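Local coordinates for protein alpha-1,2-mannosidase (Bacteroides thetaiotaomicron, PDB 2WVY) that probably hydrolyses alpha-1,2-mannosidic linkages in glycans, as a calcium-dependent glycoside hydrolase of family 92, at residues 143-148 with 219-224; 156-161 with 215-220. All coordinates share one frame; numbering follows the deposited sequence. Where two conformers were deposited one is given.

Contact 1 (143-148 with 219-224)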
loop_
_atom_site.group_PDB
_atom_site.type_symbol
_atom_site.label_atom_id
_atom_site.label_comp_id
_atom_site.label_asym_id
_atom_site.label_seq_id
_atom_site.Cartn_x
_atom_site.Cartn_y
_atom_site.Cartn_z
ATOM N N GLN A 143 -21.643 50.843 -12.924
ATOM C CA GLN A 143 -22.116 49.622 -13.570
ATOM C C GLN A 143 -21.355 49.341 -14.866
ATOM O O GLN A 143 -21.442 50.118 -15.815
ATOM C CB GLN A 143 -23.608 49.723 -13.918
ATOM C CG GLN A 143 -24.528 50.193 -12.809
ATOM C CD GLN A 143 -25.927 50.507 -13.333
ATOM O OE1 GLN A 143 -26.177 50.473 -14.553
ATOM N NE2 GLN A 143 -26.848 50.817 -12.414
ATOM N N TYR A 144 -20.654 48.211 -14.921
ATOM C CA TYR A 144 -19.874 47.847 -16.094
ATOM C C TYR A 144 -20.174 46.455 -16.608
ATOM O O TYR A 144 -20.640 45.589 -15.863
ATOM C CB TYR A 144 -18.389 47.861 -15.765
ATOM C CG TYR A 144 -17.841 49.198 -15.353
ATOM C CD1 TYR A 144 -17.488 50.148 -16.298
ATOM C CD2 TYR A 144 -17.632 49.498 -14.012
ATOM C CE1 TYR A 144 -16.975 51.379 -15.913
ATOM C CE2 TYR A 144 -17.114 50.719 -13.621
ATOM C CZ TYR A 144 -16.790 51.648 -14.572
ATOM O OH TYR A 144 -16.269 52.851 -14.183
ATOM N N VAL A 145 -19.870 46.241 -17.885
ATOM C CA VAL A 145 -19.672 44.896 -18.402
ATOM C C VAL A 145 -18.335 44.876 -19.123
ATOM O O VAL A 145 -18.062 45.728 -19.963
ATOM C CB VAL A 145 -20.768 44.444 -19.393
ATOM C CG1 VAL A 145 -20.393 43.100 -19.985
ATOM C CG2 VAL A 145 -22.144 44.347 -18.710
ATOM N N VAL A 146 -17.500 43.899 -18.796
ATOM C CA VAL A 146 -16.248 43.731 -19.498
ATOM C C VAL A 146 -16.312 42.533 -20.431
ATOM O O VAL A 146 -16.813 41.453 -20.057
ATOM C CB VAL A 146 -15.080 43.523 -18.533
ATOM C CG1 VAL A 146 -13.841 43.148 -19.312
ATOM C CG2 VAL A 146 -14.831 44.782 -17.714
ATOM N N VAL A 147 -15.824 42.733 -21.654
ATOM C CA VAL A 147 -15.752 41.664 -22.632
ATOM C C VAL A 147 -14.276 41.333 -22.803
ATOM O O VAL A 147 -13.454 42.213 -23.087
ATOM C CB VAL A 147 -16.404 42.051 -23.991
ATOM C CG1 VAL A 147 -16.215 40.940 -25.026
ATOM C CG2 VAL A 147 -17.919 42.349 -23.820
ATOM N N ASP A 148 -13.947 40.063 -22.586
ATOM C CA ASP A 148 -12.583 39.583 -22.664
ATOM C C ASP A 148 -12.534 38.665 -23.885
ATOM O O ASP A 148 -13.187 37.631 -23.900
ATOM C CB ASP A 148 -12.258 38.812 -21.365
ATOM C CG ASP A 148 -10.824 38.311 -21.311
ATOM O OD1 ASP A 148 -10.299 37.898 -22.377
ATOM O OD2 ASP A 148 -10.221 38.335 -20.202
ATOM N N LEU A 219 -17.976 48.387 -21.176
ATOM C CA LEU A 219 -19.116 49.260 -21.410
ATOM C C LEU A 219 -19.604 49.682 -20.043
ATOM O O LEU A 219 -19.576 48.885 -19.088
ATOM C CB LEU A 219 -20.256 48.530 -22.119
ATOM C CG LEU A 219 -20.058 47.767 -23.431
ATOM C CD1 LEU A 219 -19.480 48.667 -24.504
ATOM C CD2 LEU A 219 -19.163 46.542 -23.226
ATOM N N LYS A 220 -20.056 50.926 -19.947
ATOM C CA LYS A 220 -20.544 51.461 -18.695
ATOM C C LYS A 220 -22.023 51.814 -18.856
ATOM O O LYS A 220 -22.403 52.441 -19.845
ATOM C CB LYS A 220 -19.742 52.702 -18.303
ATOM C CG LYS A 220 -20.097 53.254 -16.928
ATOM C CD LYS A 220 -19.145 54.363 -16.546
ATOM C CE LYS A 220 -19.119 54.628 -15.049
ATOM N NZ LYS A 220 -20.267 55.456 -14.579
ATOM N N PHE A 221 -22.858 51.402 -17.902
ATOM C CA PHE A 221 -24.298 51.639 -18.028
ATOM C C PHE A 221 -24.858 52.546 -16.942
ATOM O O PHE A 221 -24.170 52.939 -16.000
ATOM C CB PHE A 221 -25.073 50.322 -18.085
ATOM C CG PHE A 221 -24.608 49.424 -19.172
ATOM C CD1 PHE A 221 -25.178 49.492 -20.427
ATOM C CD2 PHE A 221 -23.552 48.557 -18.966
ATOM C CE1 PHE A 221 -24.722 48.676 -21.448
ATOM C CE2 PHE A 221 -23.101 47.748 -19.987
ATOM C CZ PHE A 221 -23.696 47.804 -21.225
ATOM N N ASP A 222 -26.123 52.886 -17.090
ATOM C CA ASP A 222 -26.820 53.602 -16.046
ATOM C C ASP A 222 -28.231 53.030 -15.929
ATOM O O ASP A 222 -29.218 53.731 -16.111
ATOM C CB ASP A 222 -26.847 55.101 -16.356
ATOM C CG ASP A 222 -27.191 55.955 -15.137
ATOM O OD1 ASP A 222 -27.159 55.449 -13.989
ATOM O OD2 ASP A 222 -27.508 57.148 -15.345
ATOM N N VAL A 223 -28.328 51.742 -15.637
ATOM C CA VAL A 223 -29.630 51.124 -15.510
ATOM C C VAL A 223 -30.343 51.698 -14.294
ATOM O O VAL A 223 -29.767 51.778 -13.217
ATOM C CB VAL A 223 -29.487 49.605 -15.375
ATOM C CG1 VAL A 223 -30.854 48.929 -15.346
ATOM C CG2 VAL A 223 -28.635 49.062 -16.533
ATOM N N PRO A 224 -31.596 52.123 -14.474
ATOM C CA PRO A 224 -32.380 52.681 -13.368
ATOM C C PRO A 224 -32.721 51.629 -12.324
ATOM O O PRO A 224 -32.828 50.448 -12.632
ATOM C CB PRO A 224 -33.673 53.164 -14.038
ATOM C CG PRO A 224 -33.374 53.179 -15.547
ATOM C CD PRO A 224 -32.336 52.098 -15.747
HETATM O O HOH W 1 -22.582 53.277 -13.928
#
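Gln143 joins Val223 through both ends of its side-chain amide. Val223 N donates to Gln143 OE1 at 2.7 Å, and Gln143 NE2 donates to Val223 O at 3.2 Å. The second bond is nearly straight (172°), and NE2 approaches Val223 O in its carbonyl plane, on a lone pair. Together they fix the rotation of the amide. The chain is extended beyond CG, which carries the amide out to the backbone of Val223. With an alanine here, the backbone N and O of Val223 would probably lose both side-chain partners, and residues 222-224 would be less firmly held.

Backbone bonds join the strands. Val145 and Leu219 form an antiparallel hydrogen-bonded pair, and Phe221 N reaches Gln143 O at 2.8 Å. A water accepts from Gln143 N and Lys220 NZ and donates to Phe221 O.

Side-chain packing differs on the two faces. Lys220 lays its methylenes obliquely against the Tyr144 ring, with Lys220 CE 3.5 Å from Tyr144 OH. On the other face Val145 CG2 meets Phe221 CE2 at 3.8 Å, and Phe188 and Leu229 pack there too. This is an antiparallel strand pair with one face in the core of the family 92 N-terminal beta-sandwich domain.

Contact 2 (156-161 with 215-220)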
loop_
_atom_site.group_PDB
_atom_site.type_symbol
_atom_site.label_atom_id
_atom_site.label_comp_id
_atom_site.label_asym_id
_atom_site.label_seq_id
_atom_site.Cartn_x
_atom_site.Cartn_y
_atom_site.Cartn_z
ATOM N N ILE A 156 -11.897 43.399 -31.032
ATOM C CA ILE A 156 -13.200 43.803 -30.546
ATOM C C ILE A 156 -13.598 45.150 -31.153
ATOM O O ILE A 156 -12.792 46.080 -31.229
ATOM C CB ILE A 156 -13.252 43.948 -28.989
ATOM C CG1 ILE A 156 -12.828 42.657 -28.288
ATOM C CG2 ILE A 156 -14.647 44.316 -28.574
ATOM C CD1 ILE A 156 -12.666 42.747 -26.771
ATOM N N THR A 157 -14.855 45.246 -31.572
ATOM C CA THR A 157 -15.396 46.502 -32.067
ATOM C C THR A 157 -16.701 46.832 -31.346
ATOM O O THR A 157 -17.646 46.031 -31.329
ATOM C CB THR A 157 -15.622 46.480 -33.599
ATOM O OG1 THR A 157 -14.363 46.343 -34.272
ATOM C CG2 THR A 157 -16.295 47.765 -34.064
ATOM N N ILE A 158 -16.740 48.005 -30.736
ATOM C CA ILE A 158 -17.913 48.482 -30.032
ATOM C C ILE A 158 -18.659 49.459 -30.932
ATOM O O ILE A 158 -18.040 50.328 -31.545
ATOM C CB ILE A 158 -17.500 49.269 -28.778
ATOM C CG1 ILE A 158 -16.506 48.461 -27.937
ATOM C CG2 ILE A 158 -18.736 49.669 -27.979
ATOM C CD1 ILE A 158 -15.903 49.242 -26.783
ATOM N N GLU A 159 -19.978 49.329 -31.015
ATOM C CA GLU A 159 -20.802 50.353 -31.678
ATOM C C GLU A 159 -21.782 50.888 -30.654
ATOM O O GLU A 159 -22.913 50.411 -30.555
ATOM C CB GLU A 159 -21.547 49.772 -32.872
ATOM C CG GLU A 159 -20.620 49.268 -33.931
ATOM C CD GLU A 159 -21.363 48.642 -35.088
ATOM O OE1 GLU A 159 -21.312 47.396 -35.222
ATOM O OE2 GLU A 159 -22.002 49.406 -35.854
ATOM N N PRO A 160 -21.331 51.865 -29.864
ATOM C CA PRO A 160 -22.050 52.222 -28.645
ATOM C C PRO A 160 -23.464 52.771 -28.900
ATOM O O PRO A 160 -24.381 52.454 -28.139
ATOM C CB PRO A 160 -21.123 53.246 -27.961
ATOM C CG PRO A 160 -20.212 53.735 -29.038
ATOM C CD PRO A 160 -20.080 52.620 -30.038
ATOM N N GLU A 161 -23.653 53.538 -29.972
ATOM C CA GLU A 161 -24.978 54.086 -30.263
ATOM C C GLU A 161 -25.976 52.975 -30.608
ATOM O O GLU A 161 -27.171 53.115 -30.389
ATOM C CB GLU A 161 -24.916 55.186 -31.351
ATOM C CG GLU A 161 -24.749 54.704 -32.810
ATOM C CD GLU A 161 -23.413 53.976 -33.134
ATOM O OE1 GLU A 161 -22.517 53.802 -32.272
ATOM O OE2 GLU A 161 -23.271 53.565 -34.303
ATOM N N THR A 215 -7.130 41.175 -26.041
ATOM C CA THR A 215 -7.998 42.341 -26.056
ATOM C C THR A 215 -9.184 42.198 -25.119
ATOM O O THR A 215 -9.706 41.104 -24.915
ATOM C CB THR A 215 -8.532 42.641 -27.486
ATOM O OG1 THR A 215 -9.360 41.556 -27.945
ATOM C CG2 THR A 215 -7.387 42.836 -28.453
ATOM N N CYS A 216 -9.615 43.328 -24.570
ATOM C CA CYS A 216 -10.814 43.415 -23.750
ATOM C C CYS A 216 -11.511 44.735 -24.061
ATOM O O CYS A 216 -10.901 45.645 -24.619
ATOM C CB CYS A 216 -10.470 43.350 -22.260
ATOM S SG CYS A 216 -9.687 41.780 -21.749
ATOM N N ALA A 217 -12.789 44.835 -23.712
ATOM C CA ALA A 217 -13.505 46.087 -23.859
ATOM C C ALA A 217 -14.384 46.249 -22.632
ATOM O O ALA A 217 -14.736 45.267 -21.984
ATOM C CB ALA A 217 -14.355 46.080 -25.132
ATOM N N TYR A 218 -14.702 47.487 -22.282
ATOM C CA TYR A 218 -15.672 47.711 -21.228
ATOM C C TYR A 218 -16.791 48.578 -21.754
ATOM O O TYR A 218 -16.589 49.380 -22.673
ATOM C CB TYR A 218 -15.039 48.339 -19.984
ATOM C CG TYR A 218 -14.787 49.830 -20.074
ATOM C CD1 TYR A 218 -15.810 50.748 -19.816
ATOM C CD2 TYR A 218 -13.529 50.322 -20.415
ATOM C CE1 TYR A 218 -15.581 52.111 -19.883
ATOM C CE2 TYR A 218 -13.288 51.684 -20.491
ATOM C CZ TYR A 218 -14.317 52.573 -20.227
ATOM O OH TYR A 218 -14.073 53.923 -20.312
ATOM N N LEU A 219 -17.976 48.387 -21.176
ATOM C CA LEU A 219 -19.116 49.260 -21.410
ATOM C C LEU A 219 -19.604 49.682 -20.043
ATOM O O LEU A 219 -19.576 48.885 -19.088
ATOM C CB LEU A 219 -20.256 48.530 -22.119
ATOM C CG LEU A 219 -20.058 47.767 -23.431
ATOM C CD1 LEU A 219 -19.480 48.667 -24.504
ATOM C CD2 LEU A 219 -19.163 46.542 -23.226
ATOM N N LYS A 220 -20.056 50.926 -19.947
ATOM C CA LYS A 220 -20.544 51.461 -18.695
ATOM C C LYS A 220 -22.023 51.814 -18.856
ATOM O O LYS A 220 -22.403 52.441 -19.845
ATOM C CB LYS A 220 -19.742 52.702 -18.303
ATOM C CG LYS A 220 -20.097 53.254 -16.928
ATOM C CD LYS A 220 -19.145 54.363 -16.546
ATOM C CE LYS A 220 -19.119 54.628 -15.049
ATOM N NZ LYS A 220 -20.267 55.456 -14.579
#
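Ile156 and Ile158 both point toward strand 216-221 and meet it with different branches. Ile156 sends its long arm over the backbone. Its CD1 lies 3.6 Å from Cys216 C. CG1 stands anti to the carbonyl carbon (chi1 -56°), and the extended second torsion carries CD1 on to the Cys216-Ala217 peptide. The shorter branch, CG2, rests on the methyl of Ala217, with Ile156 CG2 and Ala217 CB 3.9 Å apart.

Ile158 takes nearly the same torsions two residues on, but its branches divide differently. Its CD1 reaches the Ala217 methyl, at 3.9 Å from Ala217 CB. Ala217 CB is thus touched by the CG2 of one isoleucine and the CD1 of the other. The small methyl is consistent with the close approach of both. Ile158 CG2 meets Leu219 CD1 at 3.7 Å, and the two side chains lie alongside each other, pointing opposite ways. Val165 and Tyr195 also touch Leu219.

At the other end Thr215 and Ile156 likewise run past each other. Thr215 OG1 sits 3.7 Å from Ile156 CG1, a van der Waals contact for the hydroxyl, which hydrogen-bonds Ser154 OG.

The two strand axes run 18° from parallel and come no closer than 7.8 Å. That is too far for backbone pairing, so the side chains fill the interval. Aliphatic side chains from two facing strands meeting in a buried layer are characteristic of a beta-sandwich, here in the N-terminal domain of a family 92 glycoside hydrolase.

Contacts 1 and 2 share strand 216-221, and their centres lie about 10 Å apart. Along the chain, strand 143-148 comes first, strand 154-159 follows it directly, and the shared strand comes later. Contact 1 is a side-by-side antiparallel pairing of neighbouring strands. Contact 2 is packing across the interior against the same strand. They also touch directly: Val147 O accepts a probable hydrogen bond from Ala217 N at 2.8 Å, continuing the pairing of contact 1 into contact 2. Leu219 takes part in both. Strand 216-221 therefore ties its sheet neighbour to the layer facing it. Both contacts lie in the N-terminal family 92 domain, their centres about 36 Å from the centre of the chain.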